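Local coordinates for glycosylation Associate Protein 3 (Streptococcus agalactiae serotype V, PDB 6OYC) that probably works within the Gap1-Gap2-Gap3 complex of the accessory Sec system, assisting glycosylation and export of serine-rich repeat adhesins, perhaps through carbohydrate binding, at residues S47-Y52 against A116-I121; R246-I251 against N288-G293. One frame throughout, in Å; residues are numbered along the deposited sequence.

The two contacts illustrate how one chain can end two unlike sheets by unlike means. Contact 1 closes first along the sequence; contact 2 opens well after it. Their centres are 42 Å apart and their nearest atoms about 30 Å apart, on opposite sides of the chain's centre, and they share no strand or helix. Contact 1 belongs to the four-stranded antiparallel sheet, where the outermost strand 41-47 turns away from strand 118-125. Contact 2 joins the last two strands of a five-stranded parallel sheet covered by helices. The protein thus combines a mainly beta part, perhaps lectin-like, with an alpha/beta part.

Contact 1: S47-Y52 against A116-I121; sequences SSQTNY and AYTYTI
Ser47 pairs with Thr120 as an antiparallel, non-hydrogen-bonded bridge, their CA atoms 4.5 Å apart. Just beyond it the 47-52 segment leaves the sheet, and the last backbone bond runs from Ser48 N to Tyr119 O at 3.0 Å. Where strand 41-47 stops, a side chain takes over from the main chain: Ser48 OG accepts the Tyr119 amide, N to OG 3.1 Å with an N-H...O angle of 157°. The hydroxyl reaches that amide because chi1 of 88° sets it between its own backbone N and carbonyl carbon. A water 2.8 Å from Ser48 OG donates to Tyr117 O, so the serine reaches the 116-121 segment both directly, at Tyr119 N, and through solvent.

The CB of Ser48 also packs obliquely against the ring of Tyr119, 3.4 Å from its CE1. That buried ring touches Leu61, Phe90 and Leu138, and its hydroxyl is held by Pro62 O. Farther out, the extended Gln49 crosses Thr118 at about a right angle, its OE1 3.5 Å from Thr118 CG2. The Gln49 amide then meets the ring of Tyr117 near CE2, the two planes 69° apart. Ser47 OG donates to Gln49 O over 2.8 Å, bridging the point where the segment leaves the sheet.

On the other side of strand 118-125, Tyr117 and Thr118 share the single partner Tyr91 on strand 84-91, which makes a classic beta bulge. The whole is an edge-strand ending in an antiparallel sheet, with the Ser48 hydroxyl in the place a main-chain carbonyl would take if strand 41-47 ran on.

Contact 2: R246-I251 against N288-G293; sequences RITAYI and NVKHYG
Asn288 opens the contact with both its main chain and its side chain. Its carbonyl O receives Ala249 N at 2.8 Å in a nearly straight bond. A chi1 of 56° tucks the Asn288 amide in against its own main chain, and from there ND2 makes a weak bond to Ile247 O at 3.3 Å and a firmer one to Ala241 O.

Val289 lies beside Ala249 in parallel register. Its two methyls divide the work: CG2 rests on Ala249 CB, and CG1 meets Ile251 CD1 at 4.0 Å. At Lys290 the backbone bonds both ways, N to Ala249 O at 2.8 Å and O from Ile251 N at 3.1 Å. The lysine side chain leaves on the face it shares with Tyr250, its CB 3.6 Å from Tyr250 CE2 and its CG near the methyl of Thr248; bends in the chain then carry NZ back to Pro287 O.

His291 returns to the Val289 face and runs side by side with Ile251, ND1 lying 3.9 Å from Ile251 CD1 while Asp253 OD1 holds that nitrogen. Tyr292 N closes the pairing on Ile251 O. The ring of Tyr292 stands close to the Ile251 carbonyl, CD1 3.2 Å from Ile251 O, and turns an edge to the carbonyl carbon of Tyr250, with the hydroxyl bonded to Ala228 O.

Within this chain, strand 289-291 forms one border of the five-stranded parallel sheet, and strand 248-251 lies between it and strand 223-227. Strand 223-227, helix 231-243 and strand 248-251 make a beta-alpha-beta crossover, the unit of parallel alpha/beta sheets. That helix covers the face of Ala249, Ile251 and Val289, packing its Ala241, Ala237 and Leu238 there.

Contact 1: S47-Y52 against A116-I121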
loop_
_atom_site.group_PDB
_atom_site.type_symbol
_atom_site.label_atom_id
_atom_site.label_comp_id
_atom_site.label_asym_id
_atom_site.label_seq_id
_atom_site.Cartn_x
_atom_site.Cartn_y
_atom_site.Cartn_z
ATOM N N SER C 47 -3.490 -17.504 5.345
ATOM C CA SER C 47 -4.607 -18.269 5.888
ATOM C C SER C 47 -5.719 -17.355 6.399
ATOM O O SER C 47 -5.464 -16.268 6.927
ATOM C CB SER C 47 -4.141 -19.205 7.022
ATOM O OG SER C 47 -5.265 -19.899 7.537
ATOM N N SER C 48 -6.960 -17.830 6.258
ATOM C CA SER C 48 -8.148 -17.114 6.710
ATOM C C SER C 48 -8.506 -17.391 8.169
ATOM O O SER C 48 -9.456 -16.785 8.683
ATOM C CB SER C 48 -9.355 -17.446 5.804
ATOM O OG SER C 48 -10.092 -18.589 6.216
ATOM N N GLN C 49 -7.786 -18.286 8.842
ATOM C CA GLN C 49 -8.088 -18.643 10.223
ATOM C C GLN C 49 -6.847 -19.241 10.863
ATOM O O GLN C 49 -6.122 -19.996 10.216
ATOM C CB GLN C 49 -9.239 -19.643 10.298
ATOM C CG GLN C 49 -9.593 -20.057 11.710
ATOM C CD GLN C 49 -11.041 -20.492 11.821
ATOM O OE1 GLN C 49 -11.945 -19.995 11.096
ATOM N NE2 GLN C 49 -11.278 -21.446 12.707
ATOM N N THR C 50 -6.606 -18.895 12.128
ATOM C CA THR C 50 -5.478 -19.413 12.892
ATOM C C THR C 50 -5.900 -19.630 14.345
ATOM O O THR C 50 -6.873 -19.052 14.826
ATOM C CB THR C 50 -4.273 -18.450 12.901
ATOM O OG1 THR C 50 -4.599 -17.291 13.695
ATOM C CG2 THR C 50 -3.870 -18.001 11.510
ATOM N N ASN C 51 -5.130 -20.447 15.053
ATOM C CA ASN C 51 -5.120 -20.474 16.509
ATOM C C ASN C 51 -3.802 -19.839 16.945
ATOM O O ASN C 51 -2.745 -20.179 16.402
ATOM C CB ASN C 51 -5.265 -21.913 17.054
ATOM C CG ASN C 51 -4.903 -22.023 18.542
ATOM O OD1 ASN C 51 -3.745 -22.244 18.898
ATOM N ND2 ASN C 51 -5.895 -21.832 19.416
ATOM N N TYR C 52 -3.863 -18.885 17.878
ATOM C CA TYR C 52 -2.641 -18.180 18.262
ATOM C C TYR C 52 -1.557 -19.169 18.699
ATOM O O TYR C 52 -0.395 -19.072 18.278
ATOM C CB TYR C 52 -2.906 -17.156 19.386
ATOM C CG TYR C 52 -1.591 -16.794 20.076
ATOM C CD1 TYR C 52 -0.666 -15.940 19.460
ATOM C CD2 TYR C 52 -1.225 -17.386 21.276
ATOM C CE1 TYR C 52 0.570 -15.673 20.047
ATOM C CE2 TYR C 52 -0.000 -17.126 21.862
ATOM C CZ TYR C 52 0.889 -16.263 21.247
ATOM O OH TYR C 52 2.100 -16.005 21.840
ATOM N N ALA C 116 -16.939 -24.182 1.751
ATOM C CA ALA C 116 -15.757 -23.586 2.351
ATOM C C ALA C 116 -16.075 -23.108 3.767
ATOM O O ALA C 116 -17.008 -22.330 3.972
ATOM C CB ALA C 116 -15.255 -22.423 1.490
ATOM N N TYR C 117 -15.312 -23.599 4.740
ATOM C CA TYR C 117 -15.256 -23.023 6.075
ATOM C C TYR C 117 -14.095 -22.042 6.211
ATOM O O TYR C 117 -14.285 -20.908 6.658
ATOM C CB TYR C 117 -15.127 -24.123 7.141
ATOM C CG TYR C 117 -15.342 -23.585 8.534
ATOM C CD1 TYR C 117 -16.583 -23.051 8.906
ATOM C CD2 TYR C 117 -14.301 -23.559 9.466
ATOM C CE1 TYR C 117 -16.790 -22.515 10.170
ATOM C CE2 TYR C 117 -14.506 -23.042 10.763
ATOM C CZ TYR C 117 -15.759 -22.527 11.104
ATOM O OH TYR C 117 -15.997 -21.997 12.355
ATOM N N THR C 118 -12.889 -22.458 5.830
ATOM C CA THR C 118 -11.729 -21.577 5.757
ATOM C C THR C 118 -11.081 -21.698 4.380
ATOM O O THR C 118 -11.480 -22.522 3.550
ATOM C CB THR C 118 -10.690 -21.907 6.842
ATOM O OG1 THR C 118 -10.124 -23.194 6.579
ATOM C CG2 THR C 118 -11.330 -21.900 8.218
ATOM N N TYR C 119 -10.055 -20.885 4.140
ATOM C CA TYR C 119 -9.308 -21.022 2.896
ATOM C C TYR C 119 -7.873 -20.553 3.104
ATOM O O TYR C 119 -7.555 -19.839 4.055
ATOM C CB TYR C 119 -9.990 -20.267 1.730
ATOM C CG TYR C 119 -9.973 -18.747 1.818
ATOM C CD1 TYR C 119 -10.802 -18.060 2.712
ATOM C CD2 TYR C 119 -9.118 -17.992 1.011
ATOM C CE1 TYR C 119 -10.778 -16.673 2.794
ATOM C CE2 TYR C 119 -9.089 -16.592 1.084
ATOM C CZ TYR C 119 -9.922 -15.942 1.975
ATOM O OH TYR C 119 -9.897 -14.569 2.047
ATOM N N THR C 120 -6.999 -20.997 2.220
ATOM C CA THR C 120 -5.609 -20.577 2.215
ATOM C C THR C 120 -5.250 -20.125 0.813
ATOM O O THR C 120 -5.882 -20.520 -0.164
ATOM C CB THR C 120 -4.652 -21.708 2.615
ATOM O OG1 THR C 120 -4.724 -22.732 1.621
ATOM C CG2 THR C 120 -4.997 -22.293 4.003
ATOM N N ILE C 121 -4.203 -19.318 0.707
ATOM C CA ILE C 121 -3.645 -18.953 -0.590
ATOM C C ILE C 121 -2.154 -19.217 -0.530
ATOM O O ILE C 121 -1.494 -18.806 0.427
ATOM C CB ILE C 121 -3.936 -17.485 -0.956
ATOM C CG1 ILE C 121 -5.449 -17.240 -0.998
ATOM C CG2 ILE C 121 -3.317 -17.166 -2.276
ATOM C CD1 ILE C 121 -5.853 -15.766 -1.149
HETATM O O HOH W 1 -12.725 -18.560 7.122
#

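Contact 2: R246-I251 against N288-G293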
loop_
_atom_site.group_PDB
_atom_site.type_symbol
_atom_site.label_atom_id
_atom_site.label_comp_id
_atom_site.label_asym_id
_atom_site.label_seq_id
_atom_site.Cartn_x
_atom_site.Cartn_y
_atom_site.Cartn_z
ATOM N N ARG C 246 7.939 27.342 1.100
ATOM C CA ARG C 246 6.839 28.160 0.601
ATOM C C ARG C 246 5.496 27.442 0.667
ATOM O O ARG C 246 4.454 28.104 0.694
ATOM C CB ARG C 246 7.111 28.584 -0.841
ATOM C CG ARG C 246 8.292 29.526 -1.027
ATOM C CD ARG C 246 7.836 30.863 -1.634
ATOM N NE ARG C 246 6.713 30.714 -2.561
ATOM C CZ ARG C 246 6.850 30.485 -3.867
ATOM N NH1 ARG C 246 8.069 30.378 -4.386
ATOM N NH2 ARG C 246 5.776 30.368 -4.658
ATOM N N ILE C 247 5.482 26.112 0.693
ATOM C CA ILE C 247 4.213 25.395 0.720
ATOM C C ILE C 247 3.808 25.108 2.166
ATOM O O ILE C 247 4.621 25.140 3.096
ATOM C CB ILE C 247 4.277 24.099 -0.116
ATOM C CG1 ILE C 247 5.139 23.055 0.576
ATOM C CG2 ILE C 247 4.847 24.368 -1.500
ATOM C CD1 ILE C 247 4.567 21.686 0.465
ATOM N N THR C 248 2.521 24.853 2.365
ATOM C CA THR C 248 2.002 24.410 3.650
ATOM C C THR C 248 1.511 22.977 3.506
ATOM O O THR C 248 0.807 22.643 2.543
ATOM C CB THR C 248 0.866 25.307 4.154
ATOM O OG1 THR C 248 1.344 26.647 4.299
ATOM C CG2 THR C 248 0.400 24.830 5.522
ATOM N N ALA C 249 1.909 22.133 4.445
ATOM C CA ALA C 249 1.449 20.758 4.502
ATOM C C ALA C 249 0.277 20.667 5.464
ATOM O O ALA C 249 0.311 21.248 6.553
ATOM C CB ALA C 249 2.573 19.820 4.952
ATOM N N TYR C 250 -0.757 19.936 5.063
ATOM C CA TYR C 250 -1.872 19.603 5.947
ATOM C C TYR C 250 -1.939 18.086 6.064
ATOM O O TYR C 250 -2.176 17.391 5.068
ATOM C CB TYR C 250 -3.178 20.203 5.429
ATOM C CG TYR C 250 -3.137 21.721 5.460
ATOM C CD1 TYR C 250 -2.605 22.443 4.394
ATOM C CD2 TYR C 250 -3.589 22.429 6.572
ATOM C CE1 TYR C 250 -2.548 23.819 4.424
ATOM C CE2 TYR C 250 -3.527 23.806 6.612
ATOM C CZ TYR C 250 -3.008 24.491 5.536
ATOM O OH TYR C 250 -2.955 25.857 5.565
ATOM N N ILE C 251 -1.692 17.578 7.273
ATOM C CA ILE C 251 -1.713 16.150 7.563
ATOM C C ILE C 251 -2.657 15.893 8.730
ATOM O O ILE C 251 -2.843 16.750 9.598
ATOM C CB ILE C 251 -0.304 15.607 7.891
ATOM C CG1 ILE C 251 0.219 16.218 9.198
ATOM C CG2 ILE C 251 0.641 15.851 6.737
ATOM C CD1 ILE C 251 1.422 15.516 9.740
ATOM N N ASN C 288 5.651 24.999 8.820
ATOM C CA ASN C 288 4.783 24.867 7.651
ATOM C C ASN C 288 4.088 23.508 7.568
ATOM O O ASN C 288 3.549 23.163 6.508
ATOM C CB ASN C 288 5.549 25.143 6.346
ATOM C CG ASN C 288 6.775 24.267 6.173
ATOM O OD1 ASN C 288 7.368 23.791 7.141
ATOM N ND2 ASN C 288 7.173 24.069 4.922
ATOM N N VAL C 289 4.075 22.733 8.651
ATOM C CA VAL C 289 3.244 21.539 8.737
ATOM C C VAL C 289 2.110 21.830 9.706
ATOM O O VAL C 289 2.346 22.063 10.897
ATOM C CB VAL C 289 4.041 20.302 9.181
ATOM C CG1 VAL C 289 3.083 19.158 9.477
ATOM C CG2 VAL C 289 5.059 19.898 8.110
ATOM N N LYS C 290 0.886 21.816 9.194
ATOM C CA LYS C 290 -0.316 21.962 9.996
ATOM C C LYS C 290 -0.995 20.604 10.170
ATOM O O LYS C 290 -0.912 19.730 9.302
ATOM C CB LYS C 290 -1.284 22.948 9.331
ATOM C CG LYS C 290 -0.705 24.359 9.120
ATOM C CD LYS C 290 -0.136 24.948 10.411
ATOM C CE LYS C 290 0.712 26.203 10.145
ATOM N NZ LYS C 290 1.852 26.332 11.119
ATOM N N HIS C 291 -1.693 20.440 11.288
ATOM C CA HIS C 291 -2.318 19.175 11.661
ATOM C C HIS C 291 -3.822 19.351 11.797
ATOM O O HIS C 291 -4.282 20.256 12.493
ATOM C CB HIS C 291 -1.738 18.665 12.977
ATOM C CG HIS C 291 -0.246 18.683 13.015
ATOM N ND1 HIS C 291 0.513 17.534 12.931
ATOM C CD2 HIS C 291 0.629 19.711 13.118
ATOM C CE1 HIS C 291 1.793 17.854 12.991
ATOM N NE2 HIS C 291 1.889 19.169 13.096
ATOM N N TYR C 292 -4.587 18.477 11.160
ATOM C CA TYR C 292 -6.038 18.521 11.264
ATOM C C TYR C 292 -6.566 17.139 11.637
ATOM O O TYR C 292 -5.848 16.139 11.571
ATOM C CB TYR C 292 -6.668 19.001 9.951
ATOM C CG TYR C 292 -6.575 18.002 8.820
ATOM C CD1 TYR C 292 -5.391 17.846 8.087
ATOM C CD2 TYR C 292 -7.671 17.205 8.483
ATOM C CE1 TYR C 292 -5.317 16.928 7.045
ATOM C CE2 TYR C 292 -7.604 16.297 7.467
ATOM C CZ TYR C 292 -6.430 16.150 6.746
ATOM O OH TYR C 292 -6.384 15.220 5.720
ATOM N N GLY C 293 -7.833 17.083 12.032
ATOM C CA GLY C 293 -8.523 15.816 12.215
ATOM C C GLY C 293 -8.601 15.380 13.664
ATOM O O GLY C 293 -8.237 16.096 14.594
#